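Local structure of glycosyl hydrolase, family 38 (Enterococcus faecalis, 5KBP) at residues 558-563 / 604-609; 644-649 / 672-677; 748-753 / 776-781. The protein probably acts as a metal-dependent alpha-mannosidase that hydrolyses alpha-linked mannose in carbohydrates. One frame throughout, in Å; residues are numbered along the deposited sequence.

Interaction 1: 558-563 / 604-609; sequences KLLTFE and YQIKQT. With SO4 (sulfate ion), chain K.
L560 and F562 meet I606 and Q608 in the core of a beta sandwich, in the region of the C-terminal domain that belongs to the galactose mutarotase clan. Strand 555-566 supplies the first pair and strand 601-613, in the facing sheet, the second. Only side chains bridge the gap: the CA atoms of L560 and I606 are 10.4 Å apart, and those of F562 and Q608 are 9.5 Å apart. At one end L560 CD2 rests against I606 CD1 at 4.3 Å, a light apolar touch. At the other, F562 and Q608 cross at about a right angle, with ring and amide planes 89° apart. The Q608 chain bends at chi2 (145°), and OE1 comes obliquely to the ring at 3.5 Å from both CD2 and CE2 of F562. This buried oxygen has no hydrogen-bond partner in the model, whereas NE2 of the same amide makes a weak bond to N542 O. The backbone of F562 is held separately: its N and O are hydrogen-bonded to the hydroxyls of T585 and T584. Strand 555-566 is irregular here. L560 and T561 both face L677 in a G1 beta bulge, and a second G1 bulge lies at K558 and L559, opposite L545; K558 and L560 accordingly have positive phi. T561 turns away from the facing sheet, and its OG1 donates to K558 O at 2.9 Å, reaching that oxygen from above the carbonyl plane. On the exposed side, K558 runs out fully extended beyond CG, and its NZ donates to O4 of a sulfate ion, probably from the crystallisation liquor, at 2.9 Å.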
loop_
_atom_site.group_PDB
_atom_site.type_symbol
_atom_site.label_atom_id
_atom_site.label_comp_id
_atom_site.label_asym_id
_atom_site.label_seq_id
_atom_site.Cartn_x
_atom_site.Cartn_y
_atom_site.Cartn_z
ATOM N N LYS A 558 -33.690 22.687 16.493
ATOM C CA LYS A 558 -33.616 21.533 15.596
ATOM C C LYS A 558 -32.221 21.334 15.010
ATOM O O LYS A 558 -32.073 20.762 13.925
ATOM C CB LYS A 558 -34.656 21.633 14.475
ATOM C CG LYS A 558 -36.089 21.703 14.976
ATOM C CD LYS A 558 -37.070 21.849 13.828
ATOM C CE LYS A 558 -38.496 21.926 14.339
ATOM N NZ LYS A 558 -39.488 22.081 13.243
ATOM N N LEU A 559 -31.189 21.785 15.714
ATOM C CA LEU A 559 -29.822 21.586 15.262
ATOM C C LEU A 559 -29.374 20.154 15.531
ATOM O O LEU A 559 -29.889 19.478 16.427
ATOM C CB LEU A 559 -28.883 22.573 15.954
ATOM C CG LEU A 559 -29.165 24.056 15.700
ATOM C CD1 LEU A 559 -28.267 24.933 16.560
ATOM C CD2 LEU A 559 -28.983 24.383 14.228
ATOM N N LEU A 560 -28.401 19.698 14.739
ATOM C CA LEU A 560 -27.865 18.338 14.828
ATOM C C LEU A 560 -28.956 17.301 14.558
ATOM O O LEU A 560 -29.180 16.376 15.342
ATOM C CB LEU A 560 -27.191 18.096 16.184
ATOM C CG LEU A 560 -26.242 16.899 16.295
ATOM C CD1 LEU A 560 -24.980 17.144 15.483
ATOM C CD2 LEU A 560 -25.909 16.601 17.751
ATOM N N THR A 561 -29.643 17.467 13.432
ATOM C CA THR A 561 -30.640 16.512 12.966
ATOM C C THR A 561 -30.045 15.690 11.831
ATOM O O THR A 561 -29.464 16.248 10.894
ATOM C CB THR A 561 -31.912 17.223 12.500
ATOM O OG1 THR A 561 -32.538 17.869 13.616
ATOM C CG2 THR A 561 -32.888 16.231 11.883
ATOM N N PHE A 562 -30.187 14.372 11.917
ATOM C CA PHE A 562 -29.610 13.459 10.942
ATOM C C PHE A 562 -30.652 13.050 9.909
ATOM O O PHE A 562 -31.826 12.851 10.237
ATOM C CB PHE A 562 -29.031 12.223 11.635
ATOM C CG PHE A 562 -27.897 12.537 12.568
ATOM C CD1 PHE A 562 -26.622 12.760 12.075
ATOM C CD2 PHE A 562 -28.107 12.620 13.933
ATOM C CE1 PHE A 562 -25.576 13.055 12.930
ATOM C CE2 PHE A 562 -27.065 12.915 14.793
ATOM C CZ PHE A 562 -25.798 13.132 14.290
ATOM N N GLU A 563 -30.211 12.928 8.659
ATOM C CA GLU A 563 -31.093 12.629 7.540
ATOM C C GLU A 563 -30.410 11.627 6.624
ATOM O O GLU A 563 -29.277 11.855 6.187
ATOM C CB GLU A 563 -31.442 13.901 6.760
ATOM C CG GLU A 563 -32.294 13.670 5.524
ATOM C CD GLU A 563 -32.187 14.808 4.528
ATOM O OE1 GLU A 563 -31.196 14.843 3.768
ATOM O OE2 GLU A 563 -33.086 15.673 4.513
ATOM N N TYR A 604 -22.031 15.259 26.550
ATOM C CA TYR A 604 -23.223 14.423 26.529
ATOM C C TYR A 604 -23.118 13.397 25.411
ATOM O O TYR A 604 -22.568 13.683 24.342
ATOM C CB TYR A 604 -24.490 15.262 26.322
ATOM C CG TYR A 604 -25.059 15.870 27.582
ATOM C CD1 TYR A 604 -24.482 16.992 28.159
ATOM C CD2 TYR A 604 -26.187 15.331 28.185
ATOM C CE1 TYR A 604 -25.005 17.553 29.307
ATOM C CE2 TYR A 604 -26.718 15.886 29.334
ATOM C CZ TYR A 604 -26.122 16.997 29.889
ATOM O OH TYR A 604 -26.643 17.558 31.029
ATOM N N GLN A 605 -23.652 12.206 25.660
ATOM C CA GLN A 605 -23.768 11.172 24.642
ATOM C C GLN A 605 -25.210 11.113 24.164
ATOM O O GLN A 605 -26.135 11.001 24.976
ATOM C CB GLN A 605 -23.337 9.808 25.179
ATOM C CG GLN A 605 -23.273 8.724 24.113
ATOM C CD GLN A 605 -23.367 7.326 24.688
ATOM O OE1 GLN A 605 -24.326 6.993 25.385
ATOM N NE2 GLN A 605 -22.371 6.496 24.397
ATOM N N ILE A 606 -25.402 11.197 22.851
ATOM C CA ILE A 606 -26.722 11.118 22.236
ATOM C C ILE A 606 -26.761 9.864 21.375
ATOM O O ILE A 606 -25.994 9.743 20.412
ATOM C CB ILE A 606 -27.042 12.366 21.399
ATOM C CG1 ILE A 606 -26.935 13.627 22.258
ATOM C CG2 ILE A 606 -28.430 12.250 20.791
ATOM C CD1 ILE A 606 -27.148 14.910 21.488
ATOM N N LYS A 607 -27.649 8.937 21.721
ATOM C CA LYS A 607 -27.816 7.689 20.990
ATOM C C LYS A 607 -29.165 7.682 20.286
ATOM O O LYS A 607 -30.206 7.876 20.924
ATOM C CB LYS A 607 -27.705 6.481 21.923
ATOM C CG LYS A 607 -26.283 6.012 22.175
ATOM C CD LYS A 607 -26.276 4.713 22.961
ATOM C CE LYS A 607 -24.874 4.149 23.101
ATOM N NZ LYS A 607 -24.885 2.843 23.817
ATOM N N GLN A 608 -29.141 7.453 18.975
ATOM C CA GLN A 608 -30.347 7.352 18.166
ATOM C C GLN A 608 -30.241 6.125 17.273
ATOM O O GLN A 608 -29.231 5.940 16.586
ATOM C CB GLN A 608 -30.553 8.609 17.314
ATOM C CG GLN A 608 -30.815 9.873 18.113
ATOM C CD GLN A 608 -30.208 11.101 17.465
ATOM O OE1 GLN A 608 -29.148 11.025 16.845
ATOM N NE2 GLN A 608 -30.878 12.239 17.603
ATOM N N THR A 609 -31.274 5.290 17.293
ATOM C CA THR A 609 -31.371 4.125 16.424
ATOM C C THR A 609 -32.498 4.348 15.426
ATOM O O THR A 609 -33.629 4.656 15.817
ATOM C CB THR A 609 -31.619 2.847 17.229
ATOM O OG1 THR A 609 -30.451 2.526 17.995
ATOM C CG2 THR A 609 -31.943 1.683 16.303
HETATM S S SO4 K . -41.557 24.432 15.075
HETATM O O1 SO4 K . -40.237 25.002 15.329
HETATM O O2 SO4 K . -41.763 23.276 15.943
HETATM O O3 SO4 K . -42.580 25.436 15.352
HETATM O O4 SO4 K . -41.649 24.017 13.679
#

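Interaction 2: 644-649 / 672-677; sequences FEITTM and HRLRVL
F644 and L674 both carry CG opposite the backbone N (chi1 180° and 178°), and with this shared torsion the two side chains reach toward each other from opposite directions. The meeting is between a methyl and a ring rim: L674 CD2 lies at the edge of the F644 ring, near its plane, 4.0 Å from CE2 and equally far from CZ of that ring. The leucine fork serves two neighbours. While CD2 takes the phenylalanine, CD1 faces I646, whose chain is straight at chi2 (178°) and brings its CD1 to 4.4 Å from L674 CD1. L674 thus sits as a single branched side chain against two residues, F644 and I646, that stand two apart on strand 641-653 and point the same way. The backbones stay well separated, with 10.6 Å between the CA atoms of I646 and L674. The touching atoms are all side-chain carbons.

Strand alternation sends the neighbours of L674 to the other side of their sheet. There the guanidinium of R673 has R675 CD over one face and makes a cation-pi contact with F574, and R675 forms salt bridges with E563 and E739. On the inner side, the ring nitrogens of H672 are bonded to D564 and N667, and T648 OG1 pairs with T663 OG1. Apolar residues turned inward from two facing antiparallel sheets, with arginines on the far side of one of them, buried among further partners, are what is expected of the large beta sandwich in the C-terminal region of family 38 mannosidases.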
loop_
_atom_site.group_PDB
_atom_site.type_symbol
_atom_site.label_atom_id
_atom_site.label_comp_id
_atom_site.label_asym_id
_atom_site.label_seq_id
_atom_site.Cartn_x
_atom_site.Cartn_y
_atom_site.Cartn_z
ATOM N N PHE A 644 -29.859 0.900 12.484
ATOM C CA PHE A 644 -28.716 1.769 12.204
ATOM C C PHE A 644 -28.621 2.768 13.355
ATOM O O PHE A 644 -29.412 3.712 13.425
ATOM C CB PHE A 644 -28.879 2.469 10.862
ATOM C CG PHE A 644 -27.742 3.388 10.509
ATOM C CD1 PHE A 644 -26.606 2.899 9.887
ATOM C CD2 PHE A 644 -27.817 4.744 10.785
ATOM C CE1 PHE A 644 -25.560 3.741 9.557
ATOM C CE2 PHE A 644 -26.775 5.592 10.458
ATOM C CZ PHE A 644 -25.647 5.090 9.842
ATOM N N GLU A 645 -27.655 2.554 14.246
ATOM C CA GLU A 645 -27.519 3.367 15.447
ATOM C C GLU A 645 -26.551 4.520 15.210
ATOM O O GLU A 645 -25.514 4.359 14.558
ATOM C CB GLU A 645 -27.043 2.511 16.622
ATOM C CG GLU A 645 -27.054 3.228 17.964
ATOM C CD GLU A 645 -26.845 2.284 19.132
ATOM O OE1 GLU A 645 -26.808 1.057 18.907
ATOM O OE2 GLU A 645 -26.719 2.769 20.277
ATOM N N ILE A 646 -26.899 5.688 15.746
ATOM C CA ILE A 646 -26.096 6.899 15.618
ATOM C C ILE A 646 -25.753 7.383 17.020
ATOM O O ILE A 646 -26.652 7.611 17.840
ATOM C CB ILE A 646 -26.831 7.992 14.828
ATOM C CG1 ILE A 646 -27.320 7.449 13.484
ATOM C CG2 ILE A 646 -25.925 9.192 14.612
ATOM C CD1 ILE A 646 -28.095 8.458 12.664
ATOM N N THR A 647 -24.459 7.538 17.297
ATOM C CA THR A 647 -23.974 7.987 18.597
ATOM C C THR A 647 -23.140 9.246 18.403
ATOM O O THR A 647 -22.112 9.213 17.718
ATOM C CB THR A 647 -23.150 6.898 19.289
ATOM O OG1 THR A 647 -23.939 5.709 19.421
ATOM C CG2 THR A 647 -22.710 7.362 20.673
ATOM N N THR A 648 -23.578 10.345 19.011
ATOM C CA THR A 648 -22.911 11.634 18.896
ATOM C C THR A 648 -22.501 12.118 20.280
ATOM O O THR A 648 -23.299 12.065 21.221
ATOM C CB THR A 648 -23.819 12.671 18.227
ATOM O OG1 THR A 648 -24.266 12.173 16.960
ATOM C CG2 THR A 648 -23.070 13.979 18.010
ATOM N N MET A 649 -21.259 12.582 20.397
ATOM C CA MET A 649 -20.741 13.155 21.635
ATOM C C MET A 649 -20.696 14.671 21.481
ATOM O O MET A 649 -19.888 15.198 20.710
ATOM C CB MET A 649 -19.357 12.594 21.960
ATOM C CG MET A 649 -19.350 11.127 22.358
ATOM S SD MET A 649 -20.113 10.826 23.963
ATOM C CE MET A 649 -18.993 11.708 25.049
ATOM N N HIS A 672 -26.731 4.670 -0.002
ATOM C CA HIS A 672 -27.393 5.712 0.770
ATOM C C HIS A 672 -26.408 6.830 1.078
ATOM O O HIS A 672 -25.199 6.703 0.869
ATOM C CB HIS A 672 -27.987 5.154 2.067
ATOM C CG HIS A 672 -26.960 4.820 3.101
ATOM N ND1 HIS A 672 -27.013 5.311 4.389
ATOM C CD2 HIS A 672 -25.849 4.048 3.038
ATOM C CE1 HIS A 672 -25.979 4.854 5.074
ATOM N NE2 HIS A 672 -25.258 4.087 4.277
ATOM N N ARG A 673 -26.949 7.935 1.589
ATOM C CA ARG A 673 -26.164 9.092 1.995
ATOM C C ARG A 673 -26.711 9.614 3.313
ATOM O O ARG A 673 -27.918 9.844 3.437
ATOM C CB ARG A 673 -26.205 10.197 0.932
ATOM C CG ARG A 673 -25.435 11.454 1.317
ATOM C CD ARG A 673 -25.849 12.642 0.468
ATOM N NE ARG A 673 -27.266 12.947 0.632
ATOM C CZ ARG A 673 -27.904 13.919 -0.011
ATOM N NH1 ARG A 673 -29.197 14.121 0.205
ATOM N NH2 ARG A 673 -27.251 14.690 -0.869
ATOM N N LEU A 674 -25.828 9.795 4.293
ATOM C CA LEU A 674 -26.197 10.293 5.612
ATOM C C LEU A 674 -25.627 11.690 5.806
ATOM O O LEU A 674 -24.433 11.916 5.580
ATOM C CB LEU A 674 -25.686 9.361 6.712
ATOM C CG LEU A 674 -25.983 9.806 8.145
ATOM C CD1 LEU A 674 -27.472 9.702 8.449
ATOM C CD2 LEU A 674 -25.164 8.995 9.137
ATOM N N ARG A 675 -26.480 12.623 6.226
ATOM C CA ARG A 675 -26.078 14.001 6.456
ATOM C C ARG A 675 -26.550 14.448 7.833
ATOM O O ARG A 675 -27.402 13.813 8.461
ATOM C CB ARG A 675 -26.649 14.948 5.388
ATOM C CG ARG A 675 -26.715 14.359 3.989
ATOM C CD ARG A 675 -27.897 14.934 3.224
ATOM N NE ARG A 675 -27.606 16.236 2.631
ATOM C CZ ARG A 675 -28.536 17.059 2.154
ATOM N NH1 ARG A 675 -29.817 16.722 2.215
ATOM N NH2 ARG A 675 -28.187 18.223 1.626
ATOM N N VAL A 676 -25.981 15.558 8.295
ATOM C CA VAL A 676 -26.390 16.214 9.530
ATOM C C VAL A 676 -26.872 17.616 9.181
ATOM O O VAL A 676 -26.267 18.302 8.348
ATOM C CB VAL A 676 -25.246 16.250 10.568
ATOM C CG1 VAL A 676 -24.005 16.922 9.992
ATOM C CG2 VAL A 676 -25.699 16.941 11.847
ATOM N N LEU A 677 -27.973 18.032 9.801
ATOM C CA LEU A 677 -28.662 19.262 9.438
ATOM C C LEU A 677 -28.486 20.316 10.523
ATOM O O LEU A 677 -28.475 19.999 11.717
ATOM C CB LEU A 677 -30.153 19.001 9.202
ATOM C CG LEU A 677 -30.614 18.636 7.785
ATOM C CD1 LEU A 677 -29.769 17.522 7.181
ATOM C CD2 LEU A 677 -32.085 18.245 7.794
#

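Interaction 3: 748-753 / 776-781; sequences VTLIRC and FKYGLS
Aliphatic-on-aromatic packing joins L750 and I751 to F776 and Y778, in the buried space between strand 745-753 of one sheet and strand 772-783 of the facing one. The two segments run nearly antiparallel, at 164°, and their axes approach to 9.1 Å. L750 provides the central element, a CH-pi contact in which its CB stands over the face of the F776 ring, 4.0 Å from the ring centroid and 2° off the ring normal. Beyond CB, the leucine keeps CG beside the backbone N (chi1 -59°), and its CD2 reaches past the ring to F776 CB at 4.1 Å. The same methyl comes obliquely to the Y778 ring, 4.3 Å from CE1, and so bridges the two aromatic residues. I751 crosses F776 at about a right angle; its CB is 3.8 Å from CZ of that ring, again an oblique approach. Backbone takes part too, for L750 O lies only 3.1 Å from F776 CE1.

A classic beta bulge explains why consecutive residues both serve this contact. L750 and I751 together face L674 on the neighbouring strand, and the helical backbone conformation of L750 interrupts the usual alternation, so that both side chains point across the sandwich to the same ring. Y778 ends in a polar group, and its hydroxyl is hydrogen-bonded to T663 OG1 within its own sheet. On the outer side, R752 has a salt bridge to D567 and hydrogen bonds to S301 and N298. A bulged strand of one sheet thus lies over one face of F776 from the other, within the layered antiparallel beta sandwich of the mutarotase-like C-terminal region.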
loop_
_atom_site.group_PDB
_atom_site.type_symbol
_atom_site.label_atom_id
_atom_site.label_comp_id
_atom_site.label_asym_id
_atom_site.label_seq_id
_atom_site.Cartn_x
_atom_site.Cartn_y
_atom_site.Cartn_z
ATOM N N VAL A 748 -24.491 19.149 6.144
ATOM C CA VAL A 748 -23.152 18.618 5.922
ATOM C C VAL A 748 -23.264 17.120 5.687
ATOM O O VAL A 748 -23.829 16.394 6.515
ATOM C CB VAL A 748 -22.221 18.923 7.108
ATOM C CG1 VAL A 748 -20.875 18.242 6.910
ATOM C CG2 VAL A 748 -22.044 20.426 7.275
ATOM N N THR A 749 -22.732 16.656 4.559
ATOM C CA THR A 749 -22.773 15.239 4.225
ATOM C C THR A 749 -21.711 14.494 5.022
ATOM O O THR A 749 -20.524 14.833 4.957
ATOM C CB THR A 749 -22.556 15.032 2.728
ATOM O OG1 THR A 749 -23.583 15.711 1.999
ATOM C CG2 THR A 749 -22.589 13.548 2.388
ATOM N N LEU A 750 -22.137 13.476 5.765
ATOM C CA LEU A 750 -21.211 12.685 6.565
ATOM C C LEU A 750 -20.604 11.536 5.767
ATOM O O LEU A 750 -19.386 11.334 5.793
ATOM C CB LEU A 750 -21.924 12.146 7.809
ATOM C CG LEU A 750 -22.527 13.190 8.751
ATOM C CD1 LEU A 750 -23.192 12.514 9.940
ATOM C CD2 LEU A 750 -21.465 14.174 9.213
ATOM N N ILE A 751 -21.434 10.784 5.049
ATOM C CA ILE A 751 -20.973 9.602 4.332
ATOM C C ILE A 751 -21.946 9.336 3.192
ATOM O O ILE A 751 -23.159 9.510 3.337
ATOM C CB ILE A 751 -20.840 8.391 5.289
ATOM C CG1 ILE A 751 -20.171 7.204 4.593
ATOM C CG2 ILE A 751 -22.196 7.987 5.858
ATOM C CD1 ILE A 751 -19.886 6.044 5.527
ATOM N N ARG A 752 -21.401 8.938 2.043
ATOM C CA ARG A 752 -22.206 8.620 0.868
ATOM C C ARG A 752 -21.698 7.314 0.280
ATOM O O ARG A 752 -20.502 7.183 0.001
ATOM C CB ARG A 752 -22.147 9.743 -0.172
ATOM C CG ARG A 752 -23.140 9.580 -1.310
ATOM C CD ARG A 752 -23.159 10.797 -2.220
ATOM N NE ARG A 752 -21.946 10.902 -3.026
ATOM C CZ ARG A 752 -21.803 10.350 -4.226
ATOM N NH1 ARG A 752 -20.667 10.492 -4.895
ATOM N NH2 ARG A 752 -22.797 9.653 -4.756
ATOM N N CYS A 753 -22.604 6.359 0.087
ATOM C CA CYS A 753 -22.247 4.990 -0.263
ATOM C C CYS A 753 -22.864 4.624 -1.606
ATOM O O CYS A 753 -24.086 4.698 -1.772
ATOM C CB CYS A 753 -22.714 4.023 0.825
ATOM S SG CYS A 753 -22.353 4.590 2.511
ATOM N N PHE A 776 -17.007 10.869 12.616
ATOM C CA PHE A 776 -17.055 12.167 11.954
ATOM C C PHE A 776 -16.906 13.263 13.000
ATOM O O PHE A 776 -17.696 13.333 13.948
ATOM C CB PHE A 776 -18.360 12.336 11.178
ATOM C CG PHE A 776 -18.717 11.147 10.333
ATOM C CD1 PHE A 776 -18.080 10.922 9.127
ATOM C CD2 PHE A 776 -19.691 10.252 10.749
ATOM C CE1 PHE A 776 -18.402 9.824 8.349
ATOM C CE2 PHE A 776 -20.021 9.155 9.976
ATOM C CZ PHE A 776 -19.375 8.941 8.773
ATOM N N LYS A 777 -15.897 14.113 12.825
ATOM C CA LYS A 777 -15.616 15.213 13.740
ATOM C C LYS A 777 -16.039 16.522 13.088
ATOM O O LYS A 777 -15.572 16.856 11.994
ATOM C CB LYS A 777 -14.135 15.250 14.115
ATOM C CG LYS A 777 -13.666 14.043 14.911
ATOM C CD LYS A 777 -12.204 14.177 15.304
ATOM C CE LYS A 777 -11.738 12.975 16.109
ATOM N NZ LYS A 777 -10.307 13.089 16.502
ATOM N N TYR A 778 -16.914 17.260 13.765
ATOM C CA TYR A 778 -17.416 18.535 13.271
ATOM C C TYR A 778 -17.870 19.356 14.474
ATOM O O TYR A 778 -17.876 18.874 15.609
ATOM C CB TYR A 778 -18.537 18.327 12.245
ATOM C CG TYR A 778 -19.694 17.472 12.723
ATOM C CD1 TYR A 778 -19.572 16.090 12.823
ATOM C CD2 TYR A 778 -20.915 18.044 13.052
ATOM C CE1 TYR A 778 -20.626 15.307 13.253
ATOM C CE2 TYR A 778 -21.977 17.267 13.482
ATOM C CZ TYR A 778 -21.827 15.900 13.580
ATOM O OH TYR A 778 -22.878 15.119 14.006
ATOM N N GLY A 779 -18.243 20.609 14.220
ATOM C CA GLY A 779 -18.612 21.482 15.320
ATOM C C GLY A 779 -19.404 22.687 14.868
ATOM O O GLY A 779 -19.581 22.941 13.675
ATOM N N LEU A 780 -19.873 23.440 15.862
ATOM C CA LEU A 780 -20.742 24.589 15.657
ATOM C C LEU A 780 -20.164 25.797 16.380
ATOM O O LEU A 780 -19.579 25.664 17.460
ATOM C CB LEU A 780 -22.165 24.289 16.162
ATOM C CG LEU A 780 -23.283 25.335 16.102
ATOM C CD1 LEU A 780 -24.627 24.641 15.942
ATOM C CD2 LEU A 780 -23.293 26.205 17.354
ATOM N N SER A 781 -20.337 26.973 15.782
ATOM C CA SER A 781 -19.868 28.215 16.383
ATOM C C SER A 781 -20.807 29.342 15.982
ATOM O O SER A 781 -21.077 29.532 14.792
ATOM C CB SER A 781 -18.434 28.534 15.950
ATOM O OG SER A 781 -17.972 29.724 16.565
#

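In the fold
The three interactions step across one sandwich: strands 555-566, 672-679 and 745-753 share one sheet, while 601-613, 641-653 and 772-783 belong to the other. The centres of interactions 1 and 2 lie about 7 Å apart, those of 2 and 3 about 9 Å, and those of 1 and 3 about 12 Å. Probable backbone hydrogen bonds link neighbouring strands, H672 O to C753 N (2.7 Å) and L674 O to L750 N (2.8 Å) among them. F562 links all three, its CZ 3.2 Å from T648 OG1 and its CE1 3.9 Å from L750 CD1. All lie away from F253 and Y256, which bind calcium in a structure of this protein, although none is bound to this chain here.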